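Side-chain contacts in AT5G66160 protein (Arabidopsis thaliana, PDB 7BVW), which probably serves as a sorting receptor for vacuolar proteins, with its zinc-binding RING-H2 domain, the part in this crystal, acting as an E3 ligase needed for post-Golgi trafficking: residues K9-L14 against W61-G66; P15-T20 against H25-T30; T30-L35 against C69-H74; R45-Q50 against N56-W61. All blocks are in the same frame, centred on the assembly; numbering follows the deposited sequence.

Contact 1: residues K9-L14 against W61-G66; sequences KLVHTL and WLTKWG
Val11 and Leu62 mark the closest passage of the two backbones, their CA atoms 7.2 Å apart, where the type I turn Val11-Leu14 lies beside one side of helix 55-65. That spacing is bridged by a single layer of side chains and no hydrogen bond spans it. Val11 does most of the work by splitting its two methyls between neighbouring residues of the helix. Its CG1, carried anti to the backbone N (chi1 -180°), comes to 4.1 Å from Leu62 CD1. The other methyl, CG2, sits by Leu62 CB and makes its nearest approach, 3.9 Å, to Thr63 CG2. Thr63 divides its two branches: its chi1 of 58° presents the methyl to the valine, while OG1 is left to hydrogen-bond the carbonyl oxygen of Asp59 one turn back in the same helix. Leu14, at the far end of the turn, meets Leu62 at about a right angle, with CD1 to CD1 at 3.9 Å, and also touches Leu47 of the domain core. Leu62 CD1 is thus touched by both Val11 and Leu14. The turn is closed by Leu14 N bonding Val11 O at 3.2 Å, which brings these two residues to the same side. The N-terminal segment is in this way laid by aliphatic packing against the long helix of the RING fold.

Contact 2: residues P15-T20 against H25-T30; sequences PCFTFT and HKAGET. With ZN (zinc ion), chain E.
Phe17 and Ala27 meet where strand 16-18, an outermost strand of the small antiparallel sheet of this RING-H2 domain, is faced by the last turn of helix 21-27. The phenyl ring turns its edge to the helix: Ala27 CB lies in the ring plane, 3.9 Å from Phe17 CE2 and almost as near CZ. The ring reaches there because CG stands between the backbone N and the carbonyl carbon (chi1 57°). Two residues on, Phe19 also uses its edge, but against a polar atom, with CE1 3.4 Å from Gly28 O. The hydrogen-bearing rim of a phenyl group is weakly positive, so this placement is probably mildly favourable electrostatically. Unlike Phe17, Phe19 has CG anti to the backbone N, at chi1 -170°, and the residue is buried.

A second shell packs round both rings. Leu44 of the adjoining strand 43-46 touches Phe17, Phe19 and Ala27 together, while the rings of Tyr38 and His24 meet that of Phe19. Gly28 is the residue at which the chain leaves the helix, with a phi of 100°, where a CB would run into the carbonyl oxygen of the preceding residue. The chain then leads straight into Glu29, whose side chain bends at chi2 and shares with His24 a zinc ion separate from the two that the RING motif binds. Glu29 OE1 holds that zinc at 2.0 Å, and OE2 stands farther off at 2.7 Å.

Contact 3: residues T30-L35 against C69-H74; sequences TCAICL and CPVCKH. With ZN (zinc ion), chain C; ZN (zinc ion), chain D.
Ile33 and Pro70 make the closer-fitting half of this contact, backed by the body of the domain. The isoleucine crosses the proline ring obliquely and touches its CG with the end of its chain, CD1 to CG being 3.8 Å and CG1 following just behind. CG1 of Ile33 lies anti to its own carbonyl carbon (chi1 -65°), and an extended chi2 carries CD1 on to the proline. Beneath the pair, Phe53 and Ile58 touch both residues, and Trp61 adds to the support of Pro70. Each segment carries a CxxC loop of the RING cross-brace. Cys31 and Cys34 hold one zinc ion with His54 and Cys57, while Cys69 and Cys72 hold the other with Cys49 and His51. In RING ligases these two loops and the central helix commonly form the docking surface for an E2 enzyme, and the apolar residues here are consistent with such a role. Cys69 SG is gripped further by amide donors of its own loop: Val71 N at 3.3 Å, and Cys72 N in a nearly straight bond of 173°. These bonds probably temper the thiolate charge and set the position of Val71. The solvent side is thinner. There Ala32 CB and Val71 CG2 meet as single methyls at 3.8 Å, both residues being exposed, although Val71 also rests against Phe53.

Contact 4: residues R45-Q50 against N56-W61; sequences RLLPCQ and NCIDSW. With ZN (zinc ion), chain D; ZN (zinc ion), chain C.
Asp59 OD1 receives Arg45 NE at 2.7 Å, the shortest polar bond between residues 45-50 and 56-61. Beside it, Arg45 NH2 bonds OD2 at 3.1 Å, so that the guanidinium grips the carboxylate side-on with two nitrogens, one for each oxygen. Both oxygens use their syn lone pairs, and the two flat groups lie only 24° apart. A further link from NE to OD2 is weak. The bend at chi3 of Arg45 turns NE toward the acid, and the remaining nitrogen, NH1, reaches the carbonyl oxygen of Leu14 in a weak bond. Cutting Arg45 back to an alanine removes the guanidinium, which is likely to leave the Asp59 carboxylate without its paired charge and free to turn, and Leu14 O without this donor. The root of the arginine is apolar and joins the core: its CB packs on Ile58 CG2 at 3.7 Å. In Ile58, chi1 (-171°) sets CG1 toward the strand, and CD1 beyond it meets Leu47 CD1 tip to tip at 3.9 Å. Both side chains also touch Phe53 of strand 52-54. Each segment also supplies a zinc ligand, Cys49 SG to one ion and Cys57 SG to the other, each as one of four. Strand packed on helix, between two interleaved zinc sites, is the cross-braced beta-beta-alpha core of a RING-H2 finger.

Contact 4 lies at the centre of the domain and is the most buried; contacts 1 and 2 are partly buried on opposite sides of the chain's centre, and contact 3 is a surface contact. Helix 55-65 serves both contacts 1 and 4, whose segments overlap at Trp61 and whose centres lie about 8 Å apart. Contacts 2 and 4 draw on neighbouring strands of one sheet. Chemistry follows place: a salt bridge joins aliphatic packing in the core, contact 1 is carried by methyls, contact 2 by ring edges, and contact 3 by apolar groups between zinc loops. Contacts 3 and 4 supply ligands to the same two zinc ions, whereas contact 2 has a separate metal.

Contact 1: residues K9-L14 against W61-G66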
loop_
_atom_site.group_PDB
_atom_site.type_symbol
_atom_site.label_atom_id
_atom_site.label_comp_id
_atom_site.label_asym_id
_atom_site.label_seq_id
_atom_site.Cartn_x
_atom_site.Cartn_y
_atom_site.Cartn_z
ATOM N N LYS A 9 -10.757 -0.486 9.300
ATOM C CA LYS A 9 -10.791 0.877 9.818
ATOM C C LYS A 9 -9.390 1.395 10.118
ATOM O O LYS A 9 -9.142 2.603 10.034
ATOM C CB LYS A 9 -11.659 0.941 11.074
ATOM N N LEU A 10 -8.464 0.499 10.465
ATOM C CA LEU A 10 -7.078 0.897 10.679
ATOM C C LEU A 10 -6.343 1.073 9.357
ATOM O O LEU A 10 -5.603 2.046 9.175
ATOM C CB LEU A 10 -6.366 -0.136 11.552
ATOM C CG LEU A 10 -5.893 0.362 12.918
ATOM C CD1 LEU A 10 -7.072 0.808 13.759
ATOM C CD2 LEU A 10 -5.104 -0.720 13.633
ATOM N N VAL A 11 -6.538 0.138 8.422
ATOM C CA VAL A 11 -5.863 0.212 7.129
ATOM C C VAL A 11 -6.232 1.493 6.395
ATOM O O VAL A 11 -5.400 2.075 5.685
ATOM C CB VAL A 11 -6.196 -1.035 6.287
ATOM C CG1 VAL A 11 -5.493 -0.984 4.935
ATOM C CG2 VAL A 11 -5.812 -2.294 7.041
ATOM N N HIS A 12 -7.466 1.965 6.566
ATOM C CA HIS A 12 -7.957 3.142 5.862
ATOM C C HIS A 12 -7.372 4.448 6.389
ATOM O O HIS A 12 -7.629 5.500 5.793
ATOM C CB HIS A 12 -9.488 3.183 5.932
ATOM C CG HIS A 12 -10.153 2.035 5.238
ATOM N ND1 HIS A 12 -11.478 1.707 5.434
ATOM C CD2 HIS A 12 -9.671 1.135 4.349
ATOM C CE1 HIS A 12 -11.782 0.654 4.696
ATOM N NE2 HIS A 12 -10.703 0.289 4.027
ATOM N N THR A 13 -6.597 4.414 7.473
ATOM C CA THR A 13 -5.918 5.608 7.958
ATOM C C THR A 13 -4.500 5.742 7.415
ATOM O O THR A 13 -3.866 6.780 7.637
ATOM C CB THR A 13 -5.869 5.619 9.491
ATOM O OG1 THR A 13 -5.066 4.524 9.954
ATOM C CG2 THR A 13 -7.270 5.502 10.076
ATOM N N LEU A 14 -3.997 4.721 6.722
ATOM C CA LEU A 14 -2.673 4.793 6.128
ATOM C C LEU A 14 -2.601 5.951 5.133
ATOM O O LEU A 14 -3.604 6.307 4.506
ATOM C CB LEU A 14 -2.332 3.480 5.429
ATOM C CG LEU A 14 -1.808 2.348 6.314
ATOM C CD1 LEU A 14 -1.815 1.038 5.550
ATOM C CD2 LEU A 14 -0.401 2.665 6.806
ATOM N N TRP A 61 -5.019 -6.606 0.224
ATOM C CA TRP A 61 -4.006 -7.502 0.772
ATOM C C TRP A 61 -3.999 -7.464 2.295
ATOM O O TRP A 61 -3.948 -8.508 2.953
ATOM C CB TRP A 61 -2.626 -7.134 0.226
ATOM C CG TRP A 61 -1.519 -7.897 0.883
ATOM C CD1 TRP A 61 -0.674 -7.447 1.856
ATOM C CD2 TRP A 61 -1.146 -9.256 0.626
ATOM N NE1 TRP A 61 0.207 -8.438 2.216
ATOM C CE2 TRP A 61 -0.060 -9.558 1.474
ATOM C CE3 TRP A 61 -1.619 -10.243 -0.241
ATOM C CZ2 TRP A 61 0.558 -10.806 1.480
ATOM C CZ3 TRP A 61 -1.005 -11.481 -0.234
ATOM C CH2 TRP A 61 0.072 -11.753 0.624
ATOM N N LEU A 62 -4.054 -6.266 2.873
ATOM C CA LEU A 62 -3.901 -6.127 4.317
ATOM C C LEU A 62 -5.155 -6.531 5.084
ATOM O O LEU A 62 -5.054 -6.937 6.247
ATOM C CB LEU A 62 -3.515 -4.687 4.668
ATOM C CG LEU A 62 -2.111 -4.231 4.256
ATOM C CD1 LEU A 62 -1.833 -2.813 4.743
ATOM C CD2 LEU A 62 -1.067 -5.200 4.789
ATOM N N THR A 63 -6.336 -6.425 4.472
ATOM C CA THR A 63 -7.570 -6.751 5.178
ATOM C C THR A 63 -8.001 -8.199 4.990
ATOM O O THR A 63 -8.729 -8.736 5.835
ATOM C CB THR A 63 -8.708 -5.829 4.724
ATOM O OG1 THR A 63 -8.901 -5.955 3.310
ATOM C CG2 THR A 63 -8.387 -4.381 5.058
ATOM N N LYS A 64 -7.567 -8.846 3.911
ATOM C CA LYS A 64 -8.030 -10.188 3.589
ATOM C C LYS A 64 -6.944 -11.254 3.613
ATOM O O LYS A 64 -7.241 -12.404 3.945
ATOM C CB LYS A 64 -8.700 -10.198 2.208
ATOM C CG LYS A 64 -9.956 -9.343 2.115
ATOM C CD LYS A 64 -10.581 -9.422 0.729
ATOM C CE LYS A 64 -11.783 -8.495 0.613
ATOM N NZ LYS A 64 -12.395 -8.549 -0.743
ATOM N N TRP A 65 -5.700 -10.912 3.290
ATOM C CA TRP A 65 -4.691 -11.931 3.029
ATOM C C TRP A 65 -3.509 -11.905 3.984
ATOM O O TRP A 65 -3.039 -12.969 4.394
ATOM C CB TRP A 65 -4.183 -11.802 1.584
ATOM C CG TRP A 65 -5.247 -12.059 0.559
ATOM C CD1 TRP A 65 -6.087 -11.140 -0.000
ATOM C CD2 TRP A 65 -5.592 -13.324 -0.023
ATOM N NE1 TRP A 65 -6.929 -11.752 -0.897
ATOM C CE2 TRP A 65 -6.646 -13.092 -0.930
ATOM C CE3 TRP A 65 -5.110 -14.630 0.132
ATOM C CZ2 TRP A 65 -7.224 -14.114 -1.677
ATOM C CZ3 TRP A 65 -5.685 -15.643 -0.613
ATOM C CH2 TRP A 65 -6.729 -15.379 -1.507
ATOM N N GLY A 66 -3.002 -10.727 4.356
ATOM C CA GLY A 66 -1.805 -10.679 5.172
ATOM C C GLY A 66 -1.774 -9.501 6.123
ATOM O O GLY A 66 -2.662 -8.644 6.129
#

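Contact 2: residues P15-T20 against H25-T30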
loop_
_atom_site.group_PDB
_atom_site.type_symbol
_atom_site.label_atom_id
_atom_site.label_comp_id
_atom_site.label_asym_id
_atom_site.label_seq_id
_atom_site.Cartn_x
_atom_site.Cartn_y
_atom_site.Cartn_z
ATOM N N PRO A 15 -1.427 6.563 4.973
ATOM C CA PRO A 15 -1.305 7.693 4.046
ATOM C C PRO A 15 -1.617 7.277 2.616
ATOM O O PRO A 15 -1.244 6.191 2.167
ATOM C CB PRO A 15 0.159 8.122 4.199
ATOM C CG PRO A 15 0.579 7.580 5.526
ATOM C CD PRO A 15 -0.164 6.292 5.680
ATOM N N CYS A 16 -2.313 8.158 1.902
ATOM C CA CYS A 16 -2.669 7.922 0.513
ATOM C C CYS A 16 -2.427 9.190 -0.293
ATOM O O CYS A 16 -2.495 10.303 0.236
ATOM C CB CYS A 16 -4.132 7.478 0.366
ATOM S SG CYS A 16 -5.352 8.755 0.742
ATOM N N PHE A 17 -2.152 9.008 -1.582
ATOM C CA PHE A 17 -1.829 10.121 -2.463
ATOM C C PHE A 17 -2.169 9.734 -3.895
ATOM O O PHE A 17 -2.407 8.563 -4.207
ATOM C CB PHE A 17 -0.356 10.526 -2.325
ATOM C CG PHE A 17 0.615 9.409 -2.594
ATOM C CD1 PHE A 17 0.921 8.480 -1.611
ATOM C CD2 PHE A 17 1.235 9.300 -3.826
ATOM C CE1 PHE A 17 1.816 7.456 -1.858
ATOM C CE2 PHE A 17 2.132 8.280 -4.076
ATOM C CZ PHE A 17 2.423 7.356 -3.093
ATOM N N THR A 18 -2.194 10.739 -4.769
ATOM C CA THR A 18 -2.529 10.559 -6.175
ATOM C C THR A 18 -1.254 10.510 -7.011
ATOM O O THR A 18 -0.316 11.276 -6.773
ATOM C CB THR A 18 -3.438 11.693 -6.664
ATOM O OG1 THR A 18 -4.671 11.678 -5.933
ATOM C CG2 THR A 18 -3.739 11.545 -8.147
ATOM N N PHE A 19 -1.223 9.601 -7.985
ATOM C CA PHE A 19 -0.061 9.451 -8.860
ATOM C C PHE A 19 -0.031 10.606 -9.854
ATOM O O PHE A 19 -0.723 10.586 -10.873
ATOM C CB PHE A 19 -0.100 8.106 -9.579
ATOM C CG PHE A 19 1.169 7.778 -10.320
ATOM C CD1 PHE A 19 2.234 7.174 -9.667
ATOM C CD2 PHE A 19 1.301 8.078 -11.666
ATOM C CE1 PHE A 19 3.403 6.875 -10.345
ATOM C CE2 PHE A 19 2.465 7.779 -12.348
ATOM C CZ PHE A 19 3.518 7.176 -11.688
ATOM N N THR A 20 0.771 11.621 -9.556
ATOM C CA THR A 20 0.964 12.775 -10.424
ATOM C C THR A 20 2.453 12.949 -10.713
ATOM O O THR A 20 3.277 12.099 -10.362
ATOM C CB THR A 20 0.377 14.039 -9.790
ATOM O OG1 THR A 20 0.914 14.204 -8.471
ATOM C CG2 THR A 20 -1.138 13.937 -9.705
ATOM N N HIS A 25 8.195 9.889 -9.369
ATOM C CA HIS A 25 9.500 9.281 -9.148
ATOM C C HIS A 25 9.809 9.045 -7.675
ATOM O O HIS A 25 10.944 8.692 -7.341
ATOM C CB HIS A 25 10.583 10.143 -9.796
ATOM C CG HIS A 25 10.398 10.315 -11.272
ATOM N ND1 HIS A 25 10.586 9.285 -12.169
ATOM C CD2 HIS A 25 10.022 11.389 -12.004
ATOM C CE1 HIS A 25 10.345 9.721 -13.393
ATOM N NE2 HIS A 25 10.002 10.995 -13.321
ATOM N N LYS A 26 8.831 9.235 -6.791
ATOM C CA LYS A 26 8.926 8.752 -5.419
ATOM C C LYS A 26 8.261 7.392 -5.262
ATOM O O LYS A 26 8.804 6.509 -4.590
ATOM C CB LYS A 26 8.279 9.749 -4.452
ATOM C CG LYS A 26 8.706 11.194 -4.639
ATOM C CD LYS A 26 7.841 12.124 -3.802
ATOM C CE LYS A 26 8.143 13.587 -4.095
ATOM N NZ LYS A 26 7.214 14.508 -3.377
ATOM N N ALA A 27 7.091 7.212 -5.878
ATOM C CA ALA A 27 6.328 5.983 -5.709
ATOM C C ALA A 27 6.854 4.847 -6.575
ATOM O O ALA A 27 6.671 3.676 -6.230
ATOM C CB ALA A 27 4.853 6.235 -6.025
ATOM N N GLY A 28 7.498 5.161 -7.687
ATOM C CA GLY A 28 7.922 4.148 -8.629
ATOM C C GLY A 28 6.974 4.046 -9.810
ATOM O O GLY A 28 6.070 4.865 -10.009
ATOM N N GLU A 29 7.184 2.995 -10.600
ATOM C CA GLU A 29 6.499 2.846 -11.878
ATOM C C GLU A 29 5.354 1.843 -11.853
ATOM O O GLU A 29 4.399 1.999 -12.621
ATOM C CB GLU A 29 7.498 2.419 -12.961
ATOM C CG GLU A 29 8.781 3.237 -12.990
ATOM C CD GLU A 29 8.559 4.646 -13.491
ATOM O OE1 GLU A 29 7.594 4.855 -14.254
ATOM O OE2 GLU A 29 9.344 5.546 -13.119
ATOM N N THR A 30 5.417 0.822 -11.000
ATOM C CA THR A 30 4.512 -0.312 -11.113
ATOM C C THR A 30 4.052 -0.770 -9.737
ATOM O O THR A 30 4.826 -0.757 -8.777
ATOM C CB THR A 30 5.196 -1.474 -11.850
ATOM O OG1 THR A 30 5.756 -0.996 -13.079
ATOM C CG2 THR A 30 4.207 -2.587 -12.158
HETATM ZN ZN ZN E . 7.927 6.653 -15.079
#

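Contact 3: residues T30-L35 against C69-H74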
loop_
_atom_site.group_PDB
_atom_site.type_symbol
_atom_site.label_atom_id
_atom_site.label_comp_id
_atom_site.label_asym_id
_atom_site.label_seq_id
_atom_site.Cartn_x
_atom_site.Cartn_y
_atom_site.Cartn_z
ATOM N N THR A 30 5.417 0.822 -11.000
ATOM C CA THR A 30 4.512 -0.312 -11.113
ATOM C C THR A 30 4.052 -0.770 -9.737
ATOM O O THR A 30 4.826 -0.757 -8.777
ATOM C CB THR A 30 5.196 -1.474 -11.850
ATOM O OG1 THR A 30 5.756 -0.996 -13.079
ATOM C CG2 THR A 30 4.207 -2.587 -12.158
ATOM N N CYS A 31 2.786 -1.170 -9.651
ATOM C CA CYS A 31 2.251 -1.787 -8.443
ATOM C C CYS A 31 2.628 -3.264 -8.422
ATOM O O CYS A 31 2.297 -4.006 -9.352
ATOM C CB CYS A 31 0.735 -1.617 -8.383
ATOM S SG CYS A 31 -0.037 -2.432 -6.976
ATOM N N ALA A 32 3.314 -3.692 -7.358
ATOM C CA ALA A 32 3.773 -5.075 -7.269
ATOM C C ALA A 32 2.634 -6.061 -7.042
ATOM O O ALA A 32 2.811 -7.259 -7.283
ATOM C CB ALA A 32 4.804 -5.214 -6.147
ATOM N N ILE A 33 1.472 -5.588 -6.591
ATOM C CA ILE A 33 0.376 -6.492 -6.260
ATOM C C ILE A 33 -0.383 -6.917 -7.512
ATOM O O ILE A 33 -0.800 -8.075 -7.634
ATOM C CB ILE A 33 -0.549 -5.828 -5.222
ATOM C CG1 ILE A 33 0.202 -5.624 -3.902
ATOM C CG2 ILE A 33 -1.799 -6.661 -4.996
ATOM C CD1 ILE A 33 -0.654 -5.062 -2.788
ATOM N N CYS A 34 -0.570 -6.002 -8.464
ATOM C CA CYS A 34 -1.302 -6.302 -9.687
ATOM C C CYS A 34 -0.437 -6.261 -10.940
ATOM O O CYS A 34 -0.919 -6.647 -12.012
ATOM C CB CYS A 34 -2.482 -5.333 -9.857
ATOM S SG CYS A 34 -2.009 -3.627 -10.198
ATOM N N LEU A 35 0.813 -5.805 -10.834
ATOM C CA LEU A 35 1.810 -5.747 -11.905
ATOM C C LEU A 35 1.485 -4.714 -12.977
ATOM O O LEU A 35 2.175 -4.663 -14.002
ATOM C CB LEU A 35 2.027 -7.113 -12.567
ATOM C CG LEU A 35 2.467 -8.263 -11.660
ATOM C CD1 LEU A 35 2.962 -9.437 -12.505
ATOM C CD2 LEU A 35 3.534 -7.814 -10.667
ATOM N N CYS A 69 3.917 -6.115 4.583
ATOM C CA CYS A 69 4.126 -5.612 3.231
ATOM C C CYS A 69 4.363 -6.780 2.278
ATOM O O CYS A 69 5.220 -7.626 2.540
ATOM C CB CYS A 69 5.320 -4.660 3.204
ATOM S SG CYS A 69 5.837 -4.184 1.540
ATOM N N PRO A 70 3.621 -6.863 1.161
ATOM C CA PRO A 70 3.816 -7.987 0.231
ATOM C C PRO A 70 5.128 -7.943 -0.544
ATOM O O PRO A 70 5.404 -8.879 -1.305
ATOM C CB PRO A 70 2.613 -7.859 -0.716
ATOM C CG PRO A 70 2.230 -6.420 -0.645
ATOM C CD PRO A 70 2.513 -5.986 0.760
ATOM N N VAL A 71 5.950 -6.906 -0.377
ATOM C CA VAL A 71 7.220 -6.814 -1.091
ATOM C C VAL A 71 8.366 -7.206 -0.167
ATOM O O VAL A 71 9.152 -8.105 -0.486
ATOM C CB VAL A 71 7.437 -5.403 -1.662
ATOM C CG1 VAL A 71 8.822 -5.297 -2.287
ATOM C CG2 VAL A 71 6.354 -5.075 -2.679
ATOM N N CYS A 72 8.470 -6.539 0.983
ATOM C CA CYS A 72 9.579 -6.755 1.903
ATOM C C CYS A 72 9.170 -7.483 3.178
ATOM O O CYS A 72 10.029 -7.729 4.033
ATOM C CB CYS A 72 10.237 -5.418 2.262
ATOM S SG CYS A 72 9.270 -4.373 3.372
ATOM N N LYS A 73 7.887 -7.823 3.329
ATOM C CA LYS A 73 7.372 -8.605 4.455
ATOM C C LYS A 73 7.552 -7.903 5.798
ATOM O O LYS A 73 7.565 -8.557 6.846
ATOM C CB LYS A 73 8.000 -10.005 4.494
ATOM C CG LYS A 73 7.539 -10.909 3.354
ATOM N N HIS A 74 7.680 -6.579 5.791
ATOM C CA HIS A 74 7.685 -5.815 7.032
ATOM C C HIS A 74 6.349 -5.980 7.744
ATOM O O HIS A 74 5.300 -5.619 7.205
ATOM C CB HIS A 74 7.961 -4.341 6.741
ATOM C CG HIS A 74 7.602 -3.422 7.868
ATOM N ND1 HIS A 74 8.467 -3.135 8.901
ATOM C CD2 HIS A 74 6.469 -2.725 8.121
ATOM C CE1 HIS A 74 7.883 -2.298 9.741
ATOM N NE2 HIS A 74 6.670 -2.034 9.291
HETATM ZN ZN ZN C . -2.175 -2.571 -8.083
HETATM ZN ZN ZN D . 7.742 -3.029 2.234
#

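Contact 4: residues R45-Q50 against N56-W61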
loop_
_atom_site.group_PDB
_atom_site.type_symbol
_atom_site.label_atom_id
_atom_site.label_comp_id
_atom_site.label_asym_id
_atom_site.label_seq_id
_atom_site.Cartn_x
_atom_site.Cartn_y
_atom_site.Cartn_z
ATOM N N ARG A 45 -1.343 4.149 -1.934
ATOM C CA ARG A 45 -1.114 4.172 -0.498
ATOM C C ARG A 45 0.347 3.873 -0.210
ATOM O O ARG A 45 1.026 3.195 -0.987
ATOM C CB ARG A 45 -1.995 3.158 0.241
ATOM C CG ARG A 45 -3.345 3.693 0.686
ATOM C CD ARG A 45 -3.838 2.946 1.918
ATOM N NE ARG A 45 -5.292 2.805 1.946
ATOM C CZ ARG A 45 -6.133 3.768 2.311
ATOM N NH1 ARG A 45 -5.669 4.957 2.670
ATOM N NH2 ARG A 45 -7.441 3.544 2.304
ATOM N N LEU A 46 0.824 4.384 0.920
ATOM C CA LEU A 46 2.204 4.206 1.347
ATOM C C LEU A 46 2.242 3.428 2.655
ATOM O O LEU A 46 1.498 3.740 3.590
ATOM C CB LEU A 46 2.905 5.554 1.521
ATOM C CG LEU A 46 4.384 5.462 1.885
ATOM C CD1 LEU A 46 5.163 4.824 0.748
ATOM C CD2 LEU A 46 4.945 6.834 2.235
ATOM N N LEU A 47 3.106 2.422 2.711
ATOM C CA LEU A 47 3.378 1.645 3.908
ATOM C C LEU A 47 4.603 2.197 4.624
ATOM O O LEU A 47 5.463 2.827 4.004
ATOM C CB LEU A 47 3.597 0.171 3.546
ATOM C CG LEU A 47 2.403 -0.581 2.944
ATOM C CD1 LEU A 47 2.688 -2.077 2.861
ATOM C CD2 LEU A 47 1.130 -0.318 3.744
ATOM N N PRO A 48 4.720 1.977 5.937
ATOM C CA PRO A 48 5.854 2.560 6.676
ATOM C C PRO A 48 7.211 2.065 6.212
ATOM O O PRO A 48 8.216 2.744 6.459
ATOM C CB PRO A 48 5.576 2.150 8.129
ATOM C CG PRO A 48 4.669 0.973 8.027
ATOM C CD PRO A 48 3.812 1.233 6.824
ATOM N N CYS A 49 7.277 0.915 5.545
ATOM C CA CYS A 49 8.531 0.394 5.015
ATOM C C CYS A 49 8.971 1.097 3.739
ATOM O O CYS A 49 9.998 0.709 3.166
ATOM C CB CYS A 49 8.402 -1.107 4.762
ATOM S SG CYS A 49 6.957 -1.536 3.772
ATOM N N GLN A 50 8.212 2.104 3.286
ATOM C CA GLN A 50 8.506 2.972 2.142
ATOM C C GLN A 50 8.157 2.340 0.799
ATOM O O GLN A 50 8.677 2.768 -0.236
ATOM C CB GLN A 50 9.971 3.431 2.116
ATOM C CG GLN A 50 10.418 4.175 3.367
ATOM C CD GLN A 50 9.546 5.372 3.673
ATOM O OE1 GLN A 50 9.619 6.399 2.998
ATOM N NE2 GLN A 50 8.706 5.244 4.693
ATOM N N ASN A 56 -6.432 0.386 -3.715
ATOM C CA ASN A 56 -7.330 -0.765 -3.674
ATOM C C ASN A 56 -6.561 -2.073 -3.543
ATOM O O ASN A 56 -7.044 -3.024 -2.918
ATOM C CB ASN A 56 -8.210 -0.789 -4.922
ATOM C CG ASN A 56 -9.378 0.164 -4.826
ATOM O OD1 ASN A 56 -9.813 0.521 -3.733
ATOM N ND2 ASN A 56 -9.903 0.572 -5.975
ATOM N N CYS A 57 -5.365 -2.146 -4.129
ATOM C CA CYS A 57 -4.603 -3.392 -4.100
ATOM C C CYS A 57 -4.084 -3.692 -2.698
ATOM O O CYS A 57 -4.251 -4.807 -2.190
ATOM C CB CYS A 57 -3.450 -3.325 -5.100
ATOM S SG CYS A 57 -3.976 -3.418 -6.820
ATOM N N ILE A 58 -3.453 -2.708 -2.053
ATOM C CA ILE A 58 -2.871 -2.949 -0.736
ATOM C C ILE A 58 -3.959 -3.067 0.326
ATOM O O ILE A 58 -3.803 -3.822 1.297
ATOM C CB ILE A 58 -1.845 -1.849 -0.391
ATOM C CG1 ILE A 58 -1.074 -2.210 0.883
ATOM C CG2 ILE A 58 -2.521 -0.487 -0.252
ATOM C CD1 ILE A 58 -0.289 -3.505 0.761
ATOM N N ASP A 59 -5.071 -2.343 0.165
ATOM C CA ASP A 59 -6.190 -2.490 1.091
ATOM C C ASP A 59 -6.714 -3.919 1.082
ATOM O O ASP A 59 -6.980 -4.506 2.137
ATOM C CB ASP A 59 -7.304 -1.506 0.736
ATOM C CG ASP A 59 -6.983 -0.084 1.151
ATOM O OD1 ASP A 59 -5.854 0.160 1.629
ATOM O OD2 ASP A 59 -7.865 0.789 1.005
ATOM N N SER A 60 -6.855 -4.498 -0.111
ATOM C CA SER A 60 -7.303 -5.881 -0.222
ATOM C C SER A 60 -6.317 -6.829 0.445
ATOM O O SER A 60 -6.716 -7.758 1.157
ATOM C CB SER A 60 -7.489 -6.247 -1.695
ATOM O OG SER A 60 -7.488 -7.652 -1.872
ATOM N N TRP A 61 -5.019 -6.606 0.224
ATOM C CA TRP A 61 -4.006 -7.502 0.772
ATOM C C TRP A 61 -3.999 -7.464 2.295
ATOM O O TRP A 61 -3.948 -8.508 2.953
ATOM C CB TRP A 61 -2.626 -7.134 0.226
ATOM C CG TRP A 61 -1.519 -7.897 0.883
ATOM C CD1 TRP A 61 -0.674 -7.447 1.856
ATOM C CD2 TRP A 61 -1.146 -9.256 0.626
ATOM N NE1 TRP A 61 0.207 -8.438 2.216
ATOM C CE2 TRP A 61 -0.060 -9.558 1.474
ATOM C CE3 TRP A 61 -1.619 -10.243 -0.241
ATOM C CZ2 TRP A 61 0.558 -10.806 1.480
ATOM C CZ3 TRP A 61 -1.005 -11.481 -0.234
ATOM C CH2 TRP A 61 0.072 -11.753 0.624
HETATM ZN ZN ZN D . 7.742 -3.029 2.234
HETATM ZN ZN ZN C . -2.175 -2.571 -8.083
#